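PDB 5IMU: Tat (Twin-arginine translocation) pathway signal sequence containing protein from Mycobacterium tuberculosis, which is of unknown function but probably exported through the Tat pathway, this C-terminal fragment joining a small mixed-sheet domain to a bundle of helices. Local coordinates for residues S32-L37 against V89-S94; R133-L138 against V186-L191; P119-F124 against L205-L210; R26-I31 against S173-Y178; G41-L46 against N64-E69. All blocks are in the same frame, centred on the assembly; numbering follows the deposited sequence.

Contact 1 of 5, residues S32-L37 against V89-S94; sequences SWAAGL and VAAHES
Trp33 to Gly36 pair antiparallel with Val89 to His92, placing strand 88-92 at one margin of the four-stranded mixed sheet within the DUF5632 part of the chain. Backbone hydrogen bonds do most of the holding. Trp33 and His92 exchange two of them, N to O in each direction, and Ala35 and Ala90 exchange another two, the straightest being Ala90 N to Ala35 O at 3.0 Å. Between these hydrogen-bonded pairs lies the non-hydrogen-bonded pair Ala34-Ala91, where the strands draw in to 4.0 Å between CA atoms and the two CB methyls touch at 4.1 Å. Helix 79-83 packs on the face carrying Ala34 and Val89, while helix 6-27 covers the face carrying Ala35, Ala90 and His92.

The aromatic contact is of another kind. Trp33 CD1 and His92 CD2 meet at 3.9 Å, the imidazole carbon arriving at the indole edge near its plane, with the ring planes 47° apart. Trp33 NE1 and His92 NE2 both find backbone acceptors in the turn just before the strand: Glu28 O and Pro29 O respectively.

Beyond the strand end the polar contacts are looser and partly hydrated. A water lies 2.8 Å from Ser32 OG and makes a long, weak bond to Glu93 OE2. The same Ser32 OG accepts Ser94 N at 3.1 Å, along a bent path of 143° at the hydrogen.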
# COMPACT_ATOMS: atom_id res chain seq x y z
N SER A 32 -0.76 -5.67 10.69
CA SER A 32 -2.18 -5.72 11.01
C SER A 32 -3.02 -5.13 9.88
O SER A 32 -2.62 -4.16 9.24
CB SER A 32 -2.46 -4.97 12.31
OG SER A 32 -1.89 -5.64 13.42
N TRP A 33 -4.19 -5.73 9.65
CA TRP A 33 -5.11 -5.31 8.60
C TRP A 33 -6.51 -5.16 9.18
O TRP A 33 -6.85 -5.77 10.19
CB TRP A 33 -5.16 -6.33 7.45
CG TRP A 33 -3.87 -6.57 6.73
CD1 TRP A 33 -2.93 -7.52 7.03
CD2 TRP A 33 -3.39 -5.88 5.57
NE1 TRP A 33 -1.89 -7.45 6.13
CE2 TRP A 33 -2.15 -6.46 5.22
CE3 TRP A 33 -3.89 -4.84 4.78
CZ2 TRP A 33 -1.40 -6.02 4.13
CZ3 TRP A 33 -3.15 -4.40 3.70
CH2 TRP A 33 -1.92 -4.99 3.39
N ALA A 34 -7.33 -4.36 8.49
CA ALA A 34 -8.74 -4.25 8.82
C ALA A 34 -9.52 -3.83 7.59
O ALA A 34 -9.00 -3.12 6.72
CB ALA A 34 -8.99 -3.26 9.96
N ALA A 35 -10.77 -4.27 7.51
CA ALA A 35 -11.69 -3.86 6.46
C ALA A 35 -13.05 -3.56 7.06
O ALA A 35 -13.49 -4.22 8.01
CB ALA A 35 -11.83 -4.93 5.37
N GLY A 36 -13.72 -2.57 6.50
CA GLY A 36 -15.01 -2.13 7.02
C GLY A 36 -15.93 -1.70 5.90
O GLY A 36 -15.49 -1.26 4.83
N LEU A 37 -17.23 -1.85 6.15
CA LEU A 37 -18.27 -1.45 5.21
C LEU A 37 -18.82 -0.10 5.64
O LEU A 37 -19.29 0.05 6.78
CB LEU A 37 -19.39 -2.49 5.15
CG LEU A 37 -20.46 -2.23 4.09
CD1 LEU A 37 -19.88 -2.37 2.69
CD2 LEU A 37 -21.66 -3.16 4.27
N VAL A 89 -17.03 -4.57 10.77
CA VAL A 89 -15.57 -4.56 10.89
C VAL A 89 -15.05 -5.99 10.91
O VAL A 89 -15.63 -6.87 11.56
CB VAL A 89 -15.10 -3.81 12.16
CG1 VAL A 89 -13.58 -3.79 12.23
CG2 VAL A 89 -15.66 -2.41 12.20
N ALA A 90 -13.93 -6.21 10.21
CA ALA A 90 -13.12 -7.41 10.35
C ALA A 90 -11.65 -6.99 10.39
O ALA A 90 -11.28 -5.95 9.84
CB ALA A 90 -13.35 -8.41 9.21
N ALA A 91 -10.82 -7.80 11.04
CA ALA A 91 -9.42 -7.42 11.22
C ALA A 91 -8.54 -8.66 11.31
O ALA A 91 -9.00 -9.79 11.42
CB ALA A 91 -9.24 -6.55 12.47
N HIS A 92 -7.23 -8.40 11.25
CA HIS A 92 -6.18 -9.40 11.39
C HIS A 92 -5.07 -8.77 12.22
O HIS A 92 -4.58 -7.69 11.88
CB HIS A 92 -5.65 -9.84 10.02
CG HIS A 92 -4.31 -10.52 10.08
ND1 HIS A 92 -4.16 -11.88 10.24
CD2 HIS A 92 -3.05 -10.02 9.96
CE1 HIS A 92 -2.88 -12.19 10.23
NE2 HIS A 92 -2.18 -11.08 10.07
N GLU A 93 -4.68 -9.43 13.31
CA GLU A 93 -3.57 -8.95 14.12
C GLU A 93 -2.27 -9.51 13.56
O GLU A 93 -2.21 -10.67 13.15
CB GLU A 93 -3.74 -9.36 15.58
CG GLU A 93 -2.67 -8.80 16.52
CD GLU A 93 -2.73 -7.28 16.66
OE1 GLU A 93 -3.76 -6.68 16.30
OE2 GLU A 93 -1.74 -6.70 17.15
N SER A 94 -1.24 -8.66 13.55
CA SER A 94 0.04 -9.04 12.97
C SER A 94 0.56 -10.34 13.57
O SER A 94 0.51 -10.55 14.78
CB SER A 94 1.06 -7.92 13.20
OG SER A 94 1.26 -7.68 14.58
O HOH W 1 -0.03 -4.41 15.18

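Contact 2 of 5, residues R133-L138 against V186-L191; sequences RRRDSL and VGDWML
A type I turn from Arg135 to Leu138 runs up against helix 183-199, bringing Leu138 CA to 6.3 Å from Asp188 CA. Asp188 is gripped through both carboxylate oxygens. Arg135 NE makes a salt bridge to Asp188 OD1 at 2.7 Å, nearly along the C-O axis, and the guanidinium and carboxylate planes are turned 58° apart. Ser137 OG gives its hydrogen to Asp188 OD2 at 2.5 Å, on that oxygen's syn lone pair; with chi1 at 55°, OG stands between the backbone N and the carbonyl carbon and faces the helix. In the helical bundle of the DUF5631 part, this ties the connection between helices 124-133 and 140-151 to the flank of helix 183-199. Arg135 also reaches the backbone of that helix, bonding Thr184 O through NH2, while its side chain packs on Tyr213 of helix 203-216. Leu138 CD1 covers the Asp188 carboxylate, 3.6 Å from Asp188 CG; the apolar contact is Leu138 CD2 to Leu191 CD1 at 3.8 Å, the leucines crossing at about a right angle.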
# COMPACT_ATOMS: atom_id res chain seq x y z
N ARG A 133 16.79 13.64 -4.90
CA ARG A 133 17.95 14.47 -4.63
C ARG A 133 18.13 14.72 -3.13
O ARG A 133 19.25 14.69 -2.62
CB ARG A 133 17.84 15.80 -5.38
CG ARG A 133 19.01 16.75 -5.10
CD ARG A 133 18.86 18.08 -5.82
NE ARG A 133 17.83 18.92 -5.22
CZ ARG A 133 18.01 19.67 -4.13
NH1 ARG A 133 19.18 19.68 -3.52
NH2 ARG A 133 17.01 20.41 -3.66
N ARG A 134 17.03 14.95 -2.42
CA ARG A 134 17.09 15.40 -1.03
C ARG A 134 17.10 14.25 -0.02
O ARG A 134 17.12 14.52 1.18
CB ARG A 134 15.91 16.34 -0.74
CG ARG A 134 15.96 17.64 -1.54
CD ARG A 134 14.76 18.55 -1.26
NE ARG A 134 14.66 18.93 0.14
CZ ARG A 134 13.78 19.80 0.62
NH1 ARG A 134 12.91 20.39 -0.20
NH2 ARG A 134 13.76 20.09 1.91
N ARG A 135 17.10 13.00 -0.47
CA ARG A 135 17.01 11.84 0.42
C ARG A 135 18.38 11.16 0.49
O ARG A 135 18.80 10.51 -0.47
CB ARG A 135 15.95 10.86 -0.06
CG ARG A 135 15.62 9.78 0.95
CD ARG A 135 14.91 10.36 2.15
NE ARG A 135 14.11 9.37 2.85
CZ ARG A 135 13.04 9.65 3.58
NH1 ARG A 135 12.63 10.91 3.70
NH2 ARG A 135 12.36 8.68 4.17
N ASP A 136 19.04 11.28 1.64
CA ASP A 136 20.41 10.77 1.76
C ASP A 136 20.46 9.25 1.85
O ASP A 136 21.48 8.65 1.51
CB ASP A 136 21.09 11.39 2.98
CG ASP A 136 22.60 11.30 2.92
OD1 ASP A 136 23.18 11.58 1.85
OD2 ASP A 136 23.22 10.93 3.95
N SER A 137 19.38 8.62 2.30
CA SER A 137 19.39 7.20 2.63
C SER A 137 19.14 6.28 1.44
O SER A 137 19.22 5.05 1.60
CB SER A 137 18.36 6.91 3.73
OG SER A 137 17.08 7.37 3.34
N LEU A 138 18.85 6.83 0.26
CA LEU A 138 18.52 6.00 -0.89
C LEU A 138 19.75 5.23 -1.38
O LEU A 138 20.88 5.69 -1.23
CB LEU A 138 17.98 6.87 -2.02
CG LEU A 138 16.50 6.85 -2.42
CD1 LEU A 138 15.61 6.23 -1.35
CD2 LEU A 138 16.03 8.26 -2.76
N VAL A 186 10.28 3.60 5.50
CA VAL A 186 9.06 3.44 4.72
C VAL A 186 9.04 4.42 3.55
O VAL A 186 8.66 4.06 2.43
CB VAL A 186 7.82 3.62 5.62
CG1 VAL A 186 6.55 3.63 4.79
CG2 VAL A 186 7.77 2.52 6.67
N GLY A 187 9.47 5.66 3.79
CA GLY A 187 9.54 6.63 2.71
C GLY A 187 10.46 6.18 1.59
O GLY A 187 10.14 6.33 0.41
N ASP A 188 11.62 5.61 1.94
CA ASP A 188 12.52 5.05 0.93
C ASP A 188 11.83 3.95 0.14
O ASP A 188 11.94 3.89 -1.09
CB ASP A 188 13.78 4.52 1.60
CG ASP A 188 14.69 5.63 2.10
OD1 ASP A 188 14.28 6.81 2.07
OD2 ASP A 188 15.83 5.32 2.52
N TRP A 189 11.12 3.05 0.83
CA TRP A 189 10.34 2.01 0.18
C TRP A 189 9.37 2.61 -0.83
O TRP A 189 9.23 2.11 -1.96
CB TRP A 189 9.59 1.21 1.25
CG TRP A 189 8.95 -0.07 0.82
CD1 TRP A 189 8.91 -0.60 -0.44
CD2 TRP A 189 8.23 -0.99 1.66
NE1 TRP A 189 8.22 -1.79 -0.43
CE2 TRP A 189 7.79 -2.05 0.85
CE3 TRP A 189 7.93 -1.01 3.02
CZ2 TRP A 189 7.06 -3.12 1.35
CZ3 TRP A 189 7.20 -2.07 3.52
CH2 TRP A 189 6.78 -3.11 2.69
N MET A 190 8.70 3.70 -0.46
CA MET A 190 7.72 4.33 -1.35
C MET A 190 8.39 4.93 -2.58
O MET A 190 7.89 4.77 -3.70
CB MET A 190 6.95 5.41 -0.59
CG MET A 190 6.01 4.88 0.49
SD MET A 190 5.41 6.20 1.56
CE MET A 190 4.20 5.31 2.54
N LEU A 191 9.52 5.62 -2.40
CA LEU A 191 10.20 6.23 -3.54
C LEU A 191 10.72 5.17 -4.50
O LEU A 191 10.61 5.32 -5.73
CB LEU A 191 11.35 7.12 -3.06
CG LEU A 191 11.06 8.60 -2.82
CD1 LEU A 191 12.35 9.34 -2.48
CD2 LEU A 191 10.38 9.24 -4.03

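Contact 3 of 5, residues P119-F124 against L205-L210; sequences PKVDEF and LANYHL
Asn207 projects from its helix into the backbone of the loop at Pro119-Val121 and grips it with both ends of its amide. Asn207 OD1 accepts Val121 N at 2.7 Å in an almost straight bond of 179°, in the carbonyl plane and on a lone pair. Asn207 ND2 gives a hydrogen to Pro119 O at 3.1 Å; that donor stands above the Pro119 carbonyl plane, although the oxygen lies in the plane of the Asn207 amide. Two bonds from one flat group fix its rotation, and a chi1 of -171°, with CG trans to the backbone N, carries it out to the loop.

Tight apolar packing adjoins this grip. The Phe124 ring brings CZ to 3.6 Å from Ala206 CB and CD1 to 3.7 Å from Leu210 CD1, while Val121 CG1 rests 4.3 Å from the same Leu210 CD1. The Lys120 side is looser and wet: its NZ reaches the contact through a water, 2.6 Å away, which passes a hydrogen on to Asn207 OD1.

With Glu123 at the N-cap of helix 124-133, the loop delivers that helix against helix 203-216, and Leu198 of helix 183-199 packs on both Phe124 and Ala206.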
# COMPACT_ATOMS: atom_id res chain seq x y z
N PRO A 119 -5.61 12.08 -7.49
CA PRO A 119 -5.32 12.96 -8.63
C PRO A 119 -3.83 12.97 -8.96
O PRO A 119 -2.98 12.73 -8.10
CB PRO A 119 -5.80 14.34 -8.14
CG PRO A 119 -6.79 14.04 -7.07
CD PRO A 119 -6.32 12.78 -6.41
N LYS A 120 -3.53 13.24 -10.22
CA LYS A 120 -2.15 13.31 -10.66
C LYS A 120 -1.39 14.37 -9.88
O LYS A 120 -1.82 15.52 -9.79
CB LYS A 120 -2.08 13.60 -12.16
CG LYS A 120 -0.68 13.60 -12.75
CD LYS A 120 -0.73 13.64 -14.28
CE LYS A 120 0.63 13.96 -14.89
NZ LYS A 120 1.70 13.05 -14.41
N VAL A 121 -0.26 13.96 -9.29
CA VAL A 121 0.59 14.90 -8.56
C VAL A 121 1.05 16.01 -9.49
O VAL A 121 1.36 15.77 -10.67
CB VAL A 121 1.77 14.14 -7.93
CG1 VAL A 121 2.87 15.10 -7.49
CG2 VAL A 121 1.30 13.29 -6.77
N ASP A 122 1.09 17.23 -8.97
CA ASP A 122 1.58 18.36 -9.75
C ASP A 122 3.07 18.20 -10.03
O ASP A 122 3.85 17.86 -9.14
CB ASP A 122 1.33 19.67 -9.00
CG ASP A 122 1.74 20.89 -9.81
OD1 ASP A 122 1.29 21.01 -10.97
OD2 ASP A 122 2.51 21.72 -9.30
N GLU A 123 3.45 18.46 -11.28
CA GLU A 123 4.83 18.33 -11.75
C GLU A 123 5.43 17.00 -11.29
O GLU A 123 6.44 16.95 -10.58
CB GLU A 123 5.69 19.50 -11.28
CG GLU A 123 5.21 20.87 -11.72
CD GLU A 123 5.32 21.09 -13.22
OE1 GLU A 123 6.12 20.38 -13.87
OE2 GLU A 123 4.62 21.97 -13.75
N PHE A 124 4.78 15.91 -11.71
CA PHE A 124 5.15 14.58 -11.22
C PHE A 124 6.64 14.31 -11.38
O PHE A 124 7.31 13.88 -10.43
CB PHE A 124 4.34 13.51 -11.95
CG PHE A 124 4.87 12.11 -11.74
CD1 PHE A 124 4.53 11.40 -10.60
CD2 PHE A 124 5.71 11.53 -12.67
CE1 PHE A 124 5.01 10.12 -10.40
CE2 PHE A 124 6.21 10.25 -12.47
CZ PHE A 124 5.85 9.54 -11.33
N LEU A 205 0.47 4.01 -10.84
CA LEU A 205 1.04 3.45 -9.62
C LEU A 205 2.18 4.30 -9.09
O LEU A 205 2.28 4.53 -7.88
CB LEU A 205 1.53 2.02 -9.86
CG LEU A 205 0.48 0.92 -10.03
CD1 LEU A 205 1.17 -0.42 -10.10
CD2 LEU A 205 -0.52 0.96 -8.89
N ALA A 206 3.06 4.77 -9.98
CA ALA A 206 4.11 5.70 -9.58
C ALA A 206 3.51 6.93 -8.92
O ALA A 206 4.04 7.44 -7.92
CB ALA A 206 4.96 6.09 -10.79
N ASN A 207 2.39 7.42 -9.46
CA ASN A 207 1.69 8.54 -8.85
C ASN A 207 1.21 8.19 -7.44
O ASN A 207 1.39 8.97 -6.50
CB ASN A 207 0.52 8.95 -9.74
CG ASN A 207 -0.13 10.25 -9.29
OD1 ASN A 207 0.45 11.33 -9.45
ND2 ASN A 207 -1.33 10.15 -8.74
N TYR A 208 0.62 7.01 -7.28
CA TYR A 208 0.13 6.56 -5.98
C TYR A 208 1.25 6.57 -4.94
O TYR A 208 1.08 7.10 -3.83
CB TYR A 208 -0.48 5.16 -6.11
CG TYR A 208 -0.82 4.46 -4.81
CD1 TYR A 208 -2.07 4.61 -4.22
CD2 TYR A 208 0.10 3.63 -4.19
CE1 TYR A 208 -2.38 3.95 -3.03
CE2 TYR A 208 -0.20 2.97 -3.00
CZ TYR A 208 -1.44 3.14 -2.43
OH TYR A 208 -1.75 2.49 -1.26
N HIS A 209 2.40 6.00 -5.28
CA HIS A 209 3.49 5.90 -4.31
C HIS A 209 4.12 7.26 -4.05
O HIS A 209 4.52 7.56 -2.92
CB HIS A 209 4.53 4.90 -4.80
CG HIS A 209 4.06 3.48 -4.77
ND1 HIS A 209 3.66 2.85 -3.61
CD2 HIS A 209 3.92 2.56 -5.76
CE1 HIS A 209 3.30 1.61 -3.88
NE2 HIS A 209 3.45 1.41 -5.18
N LEU A 210 4.22 8.11 -5.08
CA LEU A 210 4.79 9.44 -4.89
C LEU A 210 3.89 10.30 -4.00
O LEU A 210 4.39 11.04 -3.15
CB LEU A 210 5.00 10.12 -6.24
CG LEU A 210 6.28 10.93 -6.46
CD1 LEU A 210 5.98 12.16 -7.31
CD2 LEU A 210 6.96 11.32 -5.16
O HOH W 2 1.41 11.45 -12.39

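Contact 4 of 5, residues R26-I31 against S173-Y178; sequences RQEPRI and SVLKAY
Leu175 lies broadside to the guanidinium of Arg30: its CB sits over the centre of one face, 3.9 Å from Arg30 CZ, the side chains crossing at about a right angle. Leu175 CD1 continues to within 3.2 Å of Glu28 OE1. Arg30 NE bonds Glu28 OE2 at 2.8 Å and Arg30 NH2 bonds Glu28 OE1 at 3.2 Å, a side-on, two-nitrogen salt bridge lying close to the guanidinium plane; OE2 also accepts Arg30 N on its anti lone pair. A bend at chi3 (-75°) folds Arg30 back toward Glu28.

These residues belong to the type I turn Glu28-Ile31, which leads from helix 6-27 into the sheet. The contact joins the DUF5632 part to the end of helix 157-177 in the DUF5631 part, and Glu172 of that helix forms a further salt bridge with Arg30 NH2.

Tyr178, just past the helix, offers its ring face to Ile31. Ile31 CG2 stands 3.8 Å from the Tyr178 ring centroid and 7° off the normal, a CH-pi contact, and touches Leu175 CD2 at 3.6 Å. Tyr178 OH bonds Asp49 OD1 and Ser32 N. On the solvent side a water accepts from Arg30 NH1 and Lys176 NZ.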
# COMPACT_ATOMS: atom_id res chain seq x y z
N ARG A 26 -2.95 -13.12 4.32
CA ARG A 26 -2.12 -14.27 3.98
C ARG A 26 -0.99 -13.90 3.03
O ARG A 26 0.03 -14.60 2.99
CB ARG A 26 -2.97 -15.40 3.38
CG ARG A 26 -3.47 -15.18 1.97
CD ARG A 26 -4.10 -16.47 1.44
NE ARG A 26 -5.07 -17.02 2.38
CZ ARG A 26 -6.37 -16.74 2.35
NH1 ARG A 26 -6.86 -15.92 1.42
NH2 ARG A 26 -7.19 -17.28 3.25
N GLN A 27 -1.13 -12.80 2.28
CA GLN A 27 -0.02 -12.30 1.47
C GLN A 27 1.05 -11.63 2.32
O GLN A 27 2.24 -11.73 2.02
CB GLN A 27 -0.53 -11.33 0.41
CG GLN A 27 -1.48 -11.94 -0.61
CD GLN A 27 -1.96 -10.92 -1.63
OE1 GLN A 27 -1.22 -10.53 -2.53
NE2 GLN A 27 -3.21 -10.48 -1.49
N GLU A 28 0.64 -10.93 3.38
CA GLU A 28 1.57 -10.27 4.29
C GLU A 28 1.02 -10.33 5.71
O GLU A 28 0.37 -9.39 6.19
CB GLU A 28 1.84 -8.83 3.87
CG GLU A 28 2.90 -8.17 4.73
CD GLU A 28 4.13 -9.05 4.86
OE1 GLU A 28 4.91 -9.11 3.89
OE2 GLU A 28 4.31 -9.68 5.93
N PRO A 29 1.27 -11.43 6.43
CA PRO A 29 0.68 -11.60 7.77
C PRO A 29 1.43 -10.88 8.88
O PRO A 29 0.93 -10.85 10.01
CB PRO A 29 0.72 -13.11 7.97
CG PRO A 29 1.92 -13.55 7.18
CD PRO A 29 2.00 -12.63 5.98
N ARG A 30 2.60 -10.31 8.60
CA ARG A 30 3.42 -9.70 9.64
C ARG A 30 2.92 -8.32 10.07
O ARG A 30 3.48 -7.75 11.01
CB ARG A 30 4.87 -9.60 9.17
CG ARG A 30 5.51 -10.96 8.89
CD ARG A 30 6.91 -10.81 8.30
NE ARG A 30 6.87 -10.42 6.90
CZ ARG A 30 7.95 -10.21 6.15
NH1 ARG A 30 9.16 -10.34 6.68
NH2 ARG A 30 7.82 -9.85 4.88
N ILE A 31 1.89 -7.78 9.42
CA ILE A 31 1.33 -6.49 9.78
C ILE A 31 -0.18 -6.64 9.98
O ILE A 31 -0.80 -7.59 9.51
CB ILE A 31 1.62 -5.40 8.73
CG1 ILE A 31 0.91 -5.74 7.41
CG2 ILE A 31 3.12 -5.27 8.51
CD1 ILE A 31 1.26 -4.79 6.28
N SER A 173 13.52 -5.09 5.80
CA SER A 173 13.99 -4.25 6.90
C SER A 173 12.82 -3.65 7.66
O SER A 173 12.78 -3.70 8.90
CB SER A 173 14.90 -3.15 6.36
OG SER A 173 15.34 -2.30 7.41
N VAL A 174 11.84 -3.11 6.94
CA VAL A 174 10.72 -2.43 7.59
C VAL A 174 9.83 -3.43 8.31
O VAL A 174 9.47 -3.24 9.48
CB VAL A 174 9.92 -1.62 6.56
CG1 VAL A 174 8.55 -1.25 7.11
CG2 VAL A 174 10.69 -0.36 6.18
N LEU A 175 9.45 -4.52 7.63
CA LEU A 175 8.49 -5.45 8.22
C LEU A 175 9.08 -6.25 9.37
O LEU A 175 8.32 -6.71 10.23
CB LEU A 175 7.95 -6.39 7.14
CG LEU A 175 7.17 -5.64 6.06
CD1 LEU A 175 6.46 -6.60 5.13
CD2 LEU A 175 6.19 -4.66 6.69
N LYS A 176 10.40 -6.40 9.43
CA LYS A 176 11.01 -7.04 10.60
C LYS A 176 11.10 -6.07 11.78
O LYS A 176 11.08 -6.51 12.93
CB LYS A 176 12.39 -7.58 10.24
CG LYS A 176 12.35 -8.81 9.33
CD LYS A 176 13.73 -9.18 8.81
CE LYS A 176 13.69 -10.44 7.95
NZ LYS A 176 13.29 -11.64 8.74
N ALA A 177 11.18 -4.77 11.51
CA ALA A 177 11.22 -3.79 12.59
C ALA A 177 9.83 -3.45 13.10
O ALA A 177 9.69 -3.00 14.25
CB ALA A 177 11.94 -2.52 12.13
N TYR A 178 8.81 -3.64 12.28
CA TYR A 178 7.41 -3.44 12.65
C TYR A 178 7.09 -4.16 13.96
O TYR A 178 7.53 -5.29 14.17
CB TYR A 178 6.50 -3.93 11.51
CG TYR A 178 5.00 -3.80 11.73
CD1 TYR A 178 4.30 -4.78 12.43
CD2 TYR A 178 4.29 -2.74 11.20
CE1 TYR A 178 2.93 -4.68 12.62
CE2 TYR A 178 2.92 -2.63 11.38
CZ TYR A 178 2.25 -3.60 12.09
OH TYR A 178 0.88 -3.50 12.28
O HOH W 3 10.30 -11.54 9.17

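Contact 5 of 5, residues G41-L46 against N64-E69; sequences GTTTLL and NVTLLE. With K (potassium ion), chain B.
Thr66 lies beside Thr43 and Thr44, where the facing strand begins, and a potassium ion sits where these segments come together. Thr66 OG1 binds the ion at 2.8 Å. The backbone oxygen Asn64 O binds it at 2.9 Å, making two oxygen ligands from one segment, two residues apart. A water adds another at 3.0 Å and makes a weak bond to Thr42 O. Thr44 also belongs to the site: its N lies 2.9 Å from the ion, though an amide N-H is a doubtful ligand. In Thr66 a chi1 of -62° sets OG1 beside the backbone N, facing the ion, while Thr43 CG2 packs against that hydroxyl.

Behind this shell the backbone holds the ligands in position. Thr66 N bonds Thr44 O at 2.7 Å, and Leu46 N bonds Thr66 O at 3.0 Å. These bonds belong to a short parallel pairing that puts strand 65-67 at an outer edge of the mixed sheet, beside strand 44-48, the short strand axes being 52° apart. Another water ties Thr42 O, Thr44 OG1 and Asn64 O together; Thr44 OG1 is also bonded to Arg16 of helix 6-27.

Farther along, a water bridges Leu46 O and Leu68 N. Leucine packing takes over there. Leu45 lays CD1 along the Leu67-Leu68 backbone and meets Leu68 CD2 with its own CD2 at 3.9 Å, their side chains at roughly a right angle.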
# COMPACT_ATOMS: atom_id res chain seq x y z
N GLY A 41 -23.42 1.18 2.24
CA GLY A 41 -23.68 -0.20 1.91
C GLY A 41 -22.87 -0.75 0.76
O GLY A 41 -23.00 -1.95 0.46
N THR A 42 -22.04 0.06 0.11
CA THR A 42 -21.29 -0.38 -1.06
C THR A 42 -19.79 -0.14 -0.99
O THR A 42 -19.05 -0.82 -1.71
CB THR A 42 -21.82 0.31 -2.33
OG1 THR A 42 -21.67 1.73 -2.21
CG2 THR A 42 -23.29 -0.03 -2.55
N THR A 43 -19.31 0.78 -0.15
CA THR A 43 -17.89 1.09 -0.09
C THR A 43 -17.22 0.22 0.97
O THR A 43 -17.54 0.32 2.16
CB THR A 43 -17.66 2.57 0.23
OG1 THR A 43 -18.28 3.37 -0.78
CG2 THR A 43 -16.17 2.88 0.29
N THR A 44 -16.29 -0.63 0.54
CA THR A 44 -15.49 -1.46 1.44
C THR A 44 -14.11 -0.83 1.57
O THR A 44 -13.35 -0.77 0.60
CB THR A 44 -15.40 -2.90 0.94
OG1 THR A 44 -16.71 -3.45 0.81
CG2 THR A 44 -14.58 -3.75 1.90
N LEU A 45 -13.78 -0.37 2.77
CA LEU A 45 -12.51 0.29 3.05
C LEU A 45 -11.53 -0.71 3.63
O LEU A 45 -11.88 -1.48 4.53
CB LEU A 45 -12.72 1.45 4.03
CG LEU A 45 -11.49 2.23 4.48
CD1 LEU A 45 -10.87 2.99 3.31
CD2 LEU A 45 -11.84 3.18 5.61
N LEU A 46 -10.30 -0.70 3.11
CA LEU A 46 -9.25 -1.62 3.54
C LEU A 46 -8.03 -0.83 4.00
O LEU A 46 -7.58 0.08 3.30
CB LEU A 46 -8.86 -2.58 2.41
CG LEU A 46 -7.72 -3.55 2.73
CD1 LEU A 46 -8.09 -4.48 3.87
CD2 LEU A 46 -7.34 -4.34 1.49
N ASN A 64 -12.90 -4.42 -5.78
CA ASN A 64 -13.89 -3.48 -5.26
C ASN A 64 -13.59 -3.01 -3.84
O ASN A 64 -14.52 -2.77 -3.06
CB ASN A 64 -15.30 -4.07 -5.32
CG ASN A 64 -15.60 -4.74 -6.64
OD1 ASN A 64 -16.14 -5.84 -6.68
ND2 ASN A 64 -15.23 -4.08 -7.74
N VAL A 65 -12.32 -2.85 -3.47
CA VAL A 65 -11.99 -2.24 -2.19
C VAL A 65 -11.57 -0.80 -2.42
O VAL A 65 -11.07 -0.43 -3.49
CB VAL A 65 -10.90 -3.03 -1.43
CG1 VAL A 65 -11.34 -4.46 -1.17
CG2 VAL A 65 -9.57 -2.99 -2.18
N THR A 66 -11.78 0.03 -1.40
CA THR A 66 -11.42 1.44 -1.42
C THR A 66 -10.36 1.69 -0.36
O THR A 66 -10.38 1.06 0.71
CB THR A 66 -12.65 2.32 -1.18
OG1 THR A 66 -13.61 2.10 -2.22
CG2 THR A 66 -12.28 3.79 -1.15
N LEU A 67 -9.43 2.59 -0.64
CA LEU A 67 -8.32 2.88 0.25
C LEU A 67 -8.48 4.26 0.86
O LEU A 67 -9.18 5.13 0.33
CB LEU A 67 -6.99 2.79 -0.50
CG LEU A 67 -6.73 1.49 -1.26
CD1 LEU A 67 -5.43 1.58 -2.05
CD2 LEU A 67 -6.72 0.30 -0.32
N LEU A 68 -7.82 4.46 2.01
CA LEU A 68 -7.74 5.79 2.59
C LEU A 68 -6.98 6.72 1.65
O LEU A 68 -5.99 6.32 1.02
CB LEU A 68 -7.04 5.75 3.95
CG LEU A 68 -7.73 5.08 5.13
CD1 LEU A 68 -6.77 5.00 6.31
CD2 LEU A 68 -9.00 5.82 5.52
N GLU A 69 -7.46 7.95 1.54
CA GLU A 69 -6.78 8.92 0.70
C GLU A 69 -5.49 9.40 1.37
O GLU A 69 -5.39 9.38 2.60
CB GLU A 69 -7.70 10.11 0.41
CG GLU A 69 -8.91 9.73 -0.44
CD GLU A 69 -9.75 10.92 -0.83
OE1 GLU A 69 -10.02 11.78 0.03
OE2 GLU A 69 -10.15 11.00 -2.02
K K B . -15.34 -0.09 -2.18
O HOH W 4 -17.28 -3.12 -1.81
O HOH W 5 -17.38 0.75 -4.16
O HOH W 6 -6.13 2.51 3.14

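How the contacts relate
Contacts 1 and 5 share one sheet: strands 33-37 and 44-48 lie next to each other between them, so the antiparallel pairing and the potassium-bearing parallel pairing mark its two outer margins. Backbone bonding dominates in both. Contact 1 is buried, the other four only partly. Contacts 2 and 3 belong to the helical part, where loops meet the adjoining helices 183-199 and 203-216; there single polar side chains, an aspartate and an asparagine, do the holding, with leucine or phenylalanine packing alongside. Contact 4 joins the two parts. It touches contact 1 through the turn at Glu28-Pro29 and contact 2 through Val174, and depends on side-chain packing. Contacts 3 and 5 meet where Tyr208 packs on Leu67.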